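Local coordinates for flavoredoxin (Desulfovibrio vulgaris str. 'Miyazaki F', PDB 2D5M), which binds flavin mononucleotide and probably serves as an electron-transfer flavoprotein of the flavin reductase-like family, at residues Pro43-Tyr57 and His131-Val143. Sequence-based numbering, arbitrary orientation.
Sequences PPSIAVSLRKATYTY and HTQFIGEIMDVKV. With ZN (zinc ion), chain D; FMN (flavin mononucleotide), chain E.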
loop_
_atom_site.group_PDB
_atom_site.type_symbol
_atom_site.label_atom_id
_atom_site.label_comp_id
_atom_site.label_asym_id
_atom_site.label_seq_id
_atom_site.Cartn_x
_atom_site.Cartn_y
_atom_site.Cartn_z
ATOM N N PRO A 43 12.531 2.831 12.771
ATOM C CA PRO A 43 12.899 3.862 11.770
ATOM C C PRO A 43 11.854 3.871 10.698
ATOM O O PRO A 43 11.185 2.839 10.506
ATOM C CB PRO A 43 14.278 3.424 11.269
ATOM C CG PRO A 43 14.274 1.966 11.467
ATOM C CD PRO A 43 13.406 1.632 12.657
ATOM N N PRO A 44 11.807 4.941 9.953
ATOM C CA PRO A 44 10.862 4.955 8.812
ATOM C C PRO A 44 11.256 3.815 7.887
ATOM O O PRO A 44 12.434 3.713 7.536
ATOM C CB PRO A 44 11.107 6.336 8.183
ATOM C CG PRO A 44 12.501 6.710 8.670
ATOM C CD PRO A 44 12.640 6.125 10.034
ATOM N N SER A 45 10.321 2.949 7.530
ATOM C CA SER A 45 10.619 1.721 6.814
ATOM C C SER A 45 9.530 1.323 5.849
ATOM O O SER A 45 8.354 1.620 6.101
ATOM C CB SER A 45 10.778 0.543 7.804
ATOM O OG SER A 45 11.739 0.721 8.809
ATOM N N ILE A 46 9.922 0.638 4.779
ATOM C CA ILE A 46 9.024 0.041 3.809
ATOM C C ILE A 46 9.300 -1.442 3.742
ATOM O O ILE A 46 10.481 -1.860 3.692
ATOM C CB ILE A 46 9.167 0.714 2.413
ATOM C CG1 ILE A 46 8.622 2.137 2.532
ATOM C CG2 ILE A 46 8.497 -0.087 1.322
ATOM C CD1 ILE A 46 8.890 3.003 1.294
ATOM N N ALA A 47 8.253 -2.213 3.699
ATOM C CA ALA A 47 8.278 -3.665 3.486
ATOM C C ALA A 47 7.910 -3.965 2.050
ATOM O O ALA A 47 6.954 -3.413 1.504
ATOM C CB ALA A 47 7.313 -4.332 4.454
ATOM N N VAL A 48 8.664 -4.892 1.443
ATOM C CA VAL A 48 8.402 -5.327 0.068
ATOM C C VAL A 48 8.492 -6.852 0.039
ATOM O O VAL A 48 9.478 -7.416 0.508
ATOM C CB VAL A 48 9.383 -4.705 -0.919
ATOM C CG1 VAL A 48 8.770 -4.960 -2.295
ATOM C CG2 VAL A 48 9.670 -3.230 -0.707
ATOM N N SER A 49 7.491 -7.490 -0.484
ATOM C CA SER A 49 7.483 -8.949 -0.631
ATOM C C SER A 49 8.000 -9.309 -1.990
ATOM O O SER A 49 7.255 -9.154 -2.945
ATOM C CB SER A 49 6.055 -9.453 -0.444
ATOM O OG SER A 49 5.596 -9.218 0.851
ATOM N N LEU A 50 9.231 -9.787 -2.092
ATOM C CA LEU A 50 9.875 -10.141 -3.340
ATOM C C LEU A 50 10.152 -11.628 -3.375
ATOM O O LEU A 50 10.741 -12.183 -2.457
ATOM C CB LEU A 50 11.205 -9.375 -3.501
ATOM C CG LEU A 50 11.142 -7.844 -3.412
ATOM C CD1 LEU A 50 12.450 -7.165 -3.725
ATOM C CD2 LEU A 50 10.015 -7.315 -4.336
ATOM N N ARG A 51 9.743 -12.260 -4.453
ATOM C CA ARG A 51 9.928 -13.674 -4.629
ATOM C C ARG A 51 11.376 -14.028 -4.877
ATOM O O ARG A 51 12.139 -13.328 -5.528
ATOM C CB ARG A 51 9.078 -14.185 -5.812
ATOM C CG ARG A 51 7.602 -14.157 -5.534
ATOM C CD ARG A 51 6.683 -14.412 -6.758
ATOM N NE ARG A 51 6.964 -13.279 -7.618
ATOM C CZ ARG A 51 7.748 -13.257 -8.702
ATOM N NH1 ARG A 51 8.254 -14.345 -9.245
ATOM N NH2 ARG A 51 7.977 -12.080 -9.254
ATOM N N LYS A 52 11.726 -15.262 -4.396
ATOM C CA LYS A 52 13.097 -15.757 -4.554
ATOM C C LYS A 52 13.532 -15.899 -5.982
ATOM O O LYS A 52 14.727 -15.852 -6.309
ATOM C CB LYS A 52 13.208 -17.067 -3.769
ATOM C CG LYS A 52 13.063 -16.990 -2.273
ATOM C CD LYS A 52 13.247 -18.309 -1.571
ATOM C CE LYS A 52 13.518 -18.059 -0.102
ATOM N NZ LYS A 52 13.206 -19.225 0.794
ATOM N N ALA A 53 12.589 -16.109 -6.914
ATOM C CA ALA A 53 12.910 -16.278 -8.313
ATOM C C ALA A 53 13.358 -14.985 -8.960
ATOM O O ALA A 53 13.941 -15.001 -10.048
ATOM C CB ALA A 53 11.716 -16.839 -9.084
ATOM N N THR A 54 13.048 -13.821 -8.370
ATOM C CA THR A 54 13.414 -12.576 -9.020
ATOM C C THR A 54 14.933 -12.344 -8.926
ATOM O O THR A 54 15.576 -12.703 -7.935
ATOM C CB THR A 54 12.680 -11.376 -8.450
ATOM O OG1 THR A 54 13.049 -11.157 -7.116
ATOM C CG2 THR A 54 11.192 -11.522 -8.524
ATOM N N TYR A 55 15.476 -11.747 -9.971
ATOM C CA TYR A 55 16.919 -11.410 -9.936
ATOM C C TYR A 55 17.177 -10.382 -8.826
ATOM O O TYR A 55 18.206 -10.385 -8.143
ATOM C CB TYR A 55 17.343 -10.936 -11.312
ATOM C CG TYR A 55 18.829 -10.850 -11.539
ATOM C CD1 TYR A 55 19.599 -12.010 -11.441
ATOM C CD2 TYR A 55 19.487 -9.683 -11.845
ATOM C CE1 TYR A 55 20.959 -12.028 -11.644
ATOM C CE2 TYR A 55 20.860 -9.649 -12.071
ATOM C CZ TYR A 55 21.609 -10.812 -11.956
ATOM O OH TYR A 55 22.967 -10.869 -12.161
ATOM N N THR A 56 16.229 -9.466 -8.641
ATOM C CA THR A 56 16.321 -8.446 -7.610
ATOM C C THR A 56 16.493 -9.017 -6.224
ATOM O O THR A 56 17.249 -8.478 -5.419
ATOM C CB THR A 56 15.048 -7.574 -7.678
ATOM O OG1 THR A 56 15.034 -6.910 -8.949
ATOM C CG2 THR A 56 15.001 -6.530 -6.612
ATOM N N TYR A 57 15.876 -10.083 -5.862
ATOM C CA TYR A 57 15.974 -10.785 -4.612
ATOM C C TYR A 57 17.447 -11.054 -4.334
ATOM O O TYR A 57 17.959 -10.798 -3.241
ATOM C CB TYR A 57 15.111 -12.062 -4.609
ATOM C CG TYR A 57 15.167 -12.859 -3.323
ATOM C CD1 TYR A 57 14.109 -12.886 -2.465
ATOM C CD2 TYR A 57 16.223 -13.671 -2.959
ATOM C CE1 TYR A 57 14.107 -13.620 -1.291
ATOM C CE2 TYR A 57 16.267 -14.385 -1.822
ATOM C CZ TYR A 57 15.196 -14.363 -0.977
ATOM O OH TYR A 57 15.232 -15.122 0.195
ATOM N N HIS A 131 5.661 -16.766 4.120
ATOM C CA HIS A 131 5.688 -15.284 3.998
ATOM C C HIS A 131 7.134 -14.815 3.927
ATOM O O HIS A 131 7.892 -15.205 4.804
ATOM C CB HIS A 131 4.836 -14.854 5.106
ATOM C CG HIS A 131 5.017 -13.437 5.463
ATOM N ND1 HIS A 131 4.045 -12.569 5.066
ATOM C CD2 HIS A 131 5.929 -12.781 6.202
ATOM C CE1 HIS A 131 4.392 -11.366 5.548
ATOM N NE2 HIS A 131 5.525 -11.486 6.209
ATOM N N THR A 132 7.480 -13.994 2.929
ATOM C CA THR A 132 8.825 -13.451 2.697
ATOM C C THR A 132 8.819 -11.946 2.462
ATOM O O THR A 132 8.095 -11.474 1.577
ATOM C CB THR A 132 9.331 -14.273 1.442
ATOM O OG1 THR A 132 9.332 -15.679 1.793
ATOM C CG2 THR A 132 10.664 -13.815 1.037
ATOM N N GLN A 133 9.581 -11.182 3.203
ATOM C CA GLN A 133 9.560 -9.745 3.043
ATOM C C GLN A 133 10.923 -9.188 3.371
ATOM O O GLN A 133 11.568 -9.568 4.338
ATOM C CB GLN A 133 8.535 -8.948 3.907
ATOM C CG GLN A 133 7.083 -9.291 3.863
ATOM C CD GLN A 133 6.574 -8.627 5.184
ATOM O OE1 GLN A 133 5.936 -7.598 5.134
ATOM N NE2 GLN A 133 7.053 -9.279 6.246
ATOM N N PHE A 134 11.323 -8.228 2.564
ATOM C CA PHE A 134 12.479 -7.393 2.879
ATOM C C PHE A 134 11.999 -6.094 3.529
ATOM O O PHE A 134 11.056 -5.487 3.015
ATOM C CB PHE A 134 13.286 -7.035 1.620
ATOM C CG PHE A 134 13.987 -8.165 0.949
ATOM C CD1 PHE A 134 13.658 -8.519 -0.340
ATOM C CD2 PHE A 134 15.033 -8.860 1.548
ATOM C CE1 PHE A 134 14.346 -9.510 -0.980
ATOM C CE2 PHE A 134 15.678 -9.874 0.858
ATOM C CZ PHE A 134 15.338 -10.230 -0.393
ATOM N N ILE A 135 12.618 -5.708 4.613
ATOM C CA ILE A 135 12.289 -4.458 5.305
ATOM C C ILE A 135 13.449 -3.530 5.086
ATOM O O ILE A 135 14.610 -3.813 5.487
ATOM C CB ILE A 135 12.069 -4.677 6.797
ATOM C CG1 ILE A 135 11.106 -5.831 7.095
ATOM C CG2 ILE A 135 11.629 -3.373 7.426
ATOM C CD1 ILE A 135 9.767 -5.639 6.491
ATOM N N GLY A 136 13.189 -2.410 4.416
ATOM C CA GLY A 136 14.186 -1.383 4.206
ATOM C C GLY A 136 13.936 -0.177 5.075
ATOM O O GLY A 136 12.813 0.289 5.194
ATOM N N GLU A 137 15.010 0.312 5.677
ATOM C CA GLU A 137 14.984 1.587 6.387
ATOM C C GLU A 137 15.134 2.690 5.346
ATOM O O GLU A 137 16.063 2.688 4.549
ATOM C CB GLU A 137 16.105 1.688 7.400
ATOM C CG GLU A 137 16.144 3.012 8.115
ATOM C CD GLU A 137 17.155 3.124 9.242
ATOM O OE1 GLU A 137 17.732 2.077 9.646
ATOM O OE2 GLU A 137 17.374 4.279 9.717
ATOM N N ILE A 138 14.241 3.657 5.369
ATOM C CA ILE A 138 14.295 4.814 4.502
ATOM C C ILE A 138 15.389 5.757 4.976
ATOM O O ILE A 138 15.340 6.291 6.081
ATOM C CB ILE A 138 12.935 5.569 4.505
ATOM C CG1 ILE A 138 11.816 4.672 3.988
ATOM C CG2 ILE A 138 13.028 6.852 3.729
ATOM C CD1 ILE A 138 10.397 5.244 4.167
ATOM N N MET A 139 16.392 5.936 4.113
ATOM C CA MET A 139 17.525 6.799 4.380
ATOM C C MET A 139 17.330 8.174 3.795
ATOM O O MET A 139 17.910 9.165 4.307
ATOM C CB MET A 139 18.839 6.145 3.884
ATOM C CG MET A 139 19.049 4.738 4.355
ATOM S SD MET A 139 18.851 4.445 6.130
ATOM C CE MET A 139 20.248 5.352 6.739
ATOM N N ASP A 140 16.571 8.292 2.698
ATOM C CA ASP A 140 16.301 9.566 2.048
ATOM C C ASP A 140 15.148 9.386 1.117
ATOM O O ASP A 140 14.958 8.339 0.509
ATOM C CB ASP A 140 17.519 10.049 1.235
ATOM C CG ASP A 140 17.462 11.502 0.842
ATOM O OD1 ASP A 140 16.828 12.308 1.557
ATOM O OD2 ASP A 140 18.074 11.885 -0.171
ATOM N N VAL A 141 14.351 10.424 0.989
ATOM C CA VAL A 141 13.303 10.548 -0.022
ATOM C C VAL A 141 13.631 11.786 -0.872
ATOM O O VAL A 141 13.799 12.882 -0.337
ATOM C CB VAL A 141 11.935 10.704 0.653
ATOM C CG1 VAL A 141 10.873 10.902 -0.444
ATOM C CG2 VAL A 141 11.620 9.546 1.585
ATOM N N LYS A 142 13.762 11.594 -2.167
ATOM C CA LYS A 142 14.122 12.615 -3.123
ATOM C C LYS A 142 12.955 12.882 -4.051
ATOM O O LYS A 142 12.374 11.944 -4.597
ATOM C CB LYS A 142 15.354 12.211 -3.966
ATOM C CG LYS A 142 16.675 12.299 -3.196
ATOM C CD LYS A 142 17.828 12.169 -4.192
ATOM C CE LYS A 142 18.756 11.049 -3.843
ATOM N NZ LYS A 142 19.338 11.191 -2.476
ATOM N N VAL A 143 12.646 14.143 -4.240
ATOM C CA VAL A 143 11.484 14.529 -5.089
ATOM C C VAL A 143 11.911 15.635 -6.000
ATOM O O VAL A 143 12.581 16.581 -5.610
ATOM C CB VAL A 143 10.313 14.925 -4.194
ATOM C CG1 VAL A 143 9.128 15.362 -5.065
ATOM C CG2 VAL A 143 9.886 13.795 -3.269
HETATM ZN ZN ZN D . 2.460 -12.681 3.756
HETATM N N1 FMN E . 7.002 -9.585 -7.998
HETATM C C2 FMN E . 7.305 -9.732 -6.670
HETATM O O2 FMN E . 8.112 -10.594 -6.295
HETATM N N3 FMN E . 6.659 -8.917 -5.744
HETATM C C4 FMN E . 5.698 -7.979 -6.042
HETATM O O4 FMN E . 5.169 -7.298 -5.138
HETATM C C4A FMN E . 5.345 -7.863 -7.415
HETATM N N5 FMN E . 4.364 -7.001 -7.776
HETATM C C5A FMN E . 4.193 -6.819 -9.125
HETATM C C6 FMN E . 3.190 -5.898 -9.539
HETATM C C7 FMN E . 2.950 -5.594 -10.870
HETATM C C7M FMN E . 1.850 -4.653 -11.300
HETATM C C8 FMN E . 3.796 -6.231 -11.854
HETATM C C8M FMN E . 3.624 -5.850 -13.316
HETATM C C9 FMN E . 4.725 -7.182 -11.469
HETATM C C9A FMN E . 4.946 -7.484 -10.135
HETATM N N10 FMN E . 5.856 -8.466 -9.688
HETATM C C10 FMN E . 6.107 -8.624 -8.347
HETATM C "C1'" FMN E . 6.613 -9.279 -10.681
HETATM C "C2'" FMN E . 8.049 -8.796 -10.871
HETATM O "O2'" FMN E . 8.129 -7.380 -11.080
HETATM C "C3'" FMN E . 8.636 -9.501 -12.098
HETATM O "O3'" FMN E . 8.780 -10.897 -11.747
HETATM C "C4'" FMN E . 9.963 -8.932 -12.577
HETATM O "O4'" FMN E . 10.166 -9.466 -13.914
HETATM C "C5'" FMN E . 11.126 -9.291 -11.720
HETATM O "O5'" FMN E . 12.322 -8.697 -12.321
HETATM P P FMN E . 13.799 -9.171 -11.888
HETATM O O1P FMN E . 13.913 -10.677 -12.163
HETATM O O2P FMN E . 14.042 -8.876 -10.428
HETATM O O3P FMN E . 14.643 -8.334 -12.832
HETATM O O HOH W 1 1.222 -14.348 4.596
#
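Phe134 reaches from strand 133-143 into the angle between Leu50 and Tyr57. Its CZ sits over one face of the Tyr57 ring, offset toward the rim and 3.6 Å from Tyr57 CD1, with the two ring planes inclined at 53°. Leu50 CD1 meets the edge of the Phe134 ring near its plane, 3.8 Å from Phe134 CD1. With its CG anti to the backbone N (chi1 180°), Tyr57 swings its ring back from the helix start to Phe134, while Lys52 CA lies against the opposite ring face and its hydroxyl is hydrogen-bonded to Glu127. On the face that carries Phe134, Ile138 CD1 also abuts Ile46 CG1. On the face bearing Ala47 and Ile135 the fit is tight, Ala47 CB lying 3.4 Å from Ile135 CD1. Farther along, the Pro43 ring and the Glu137 side chain cross at about a right angle, Pro43 CB lying 3.5 Å from Glu137 CD.

These side chains project from or flank strands 44-48 and 133-143, which pair antiparallel within the sheet of the split β-barrel usual in flavin reductase-like FMN-binding proteins. Ile46 with Gly136 and Val48 with Phe134 form hydrogen-bonded pairs, and Ile138 N donates to Pro44 O at 2.8 Å.

Beyond strand 44-48 the chain turns to the flavin. Ser49 O accepts from FMN N3 in a nearly straight bond (175°), Arg51 N donates to FMN O2, and Arg51 NH2 meets FMN N1 in the guanidinium plane. The backbone nitrogens of Tyr55 and Thr56 grip the phosphate at the helix start, where Thr54 is the N-cap. Just before strand 133-143, His131 ND1 binds zinc at 2.1 Å together with Cys39 and Cys40 of the second subunit and a water.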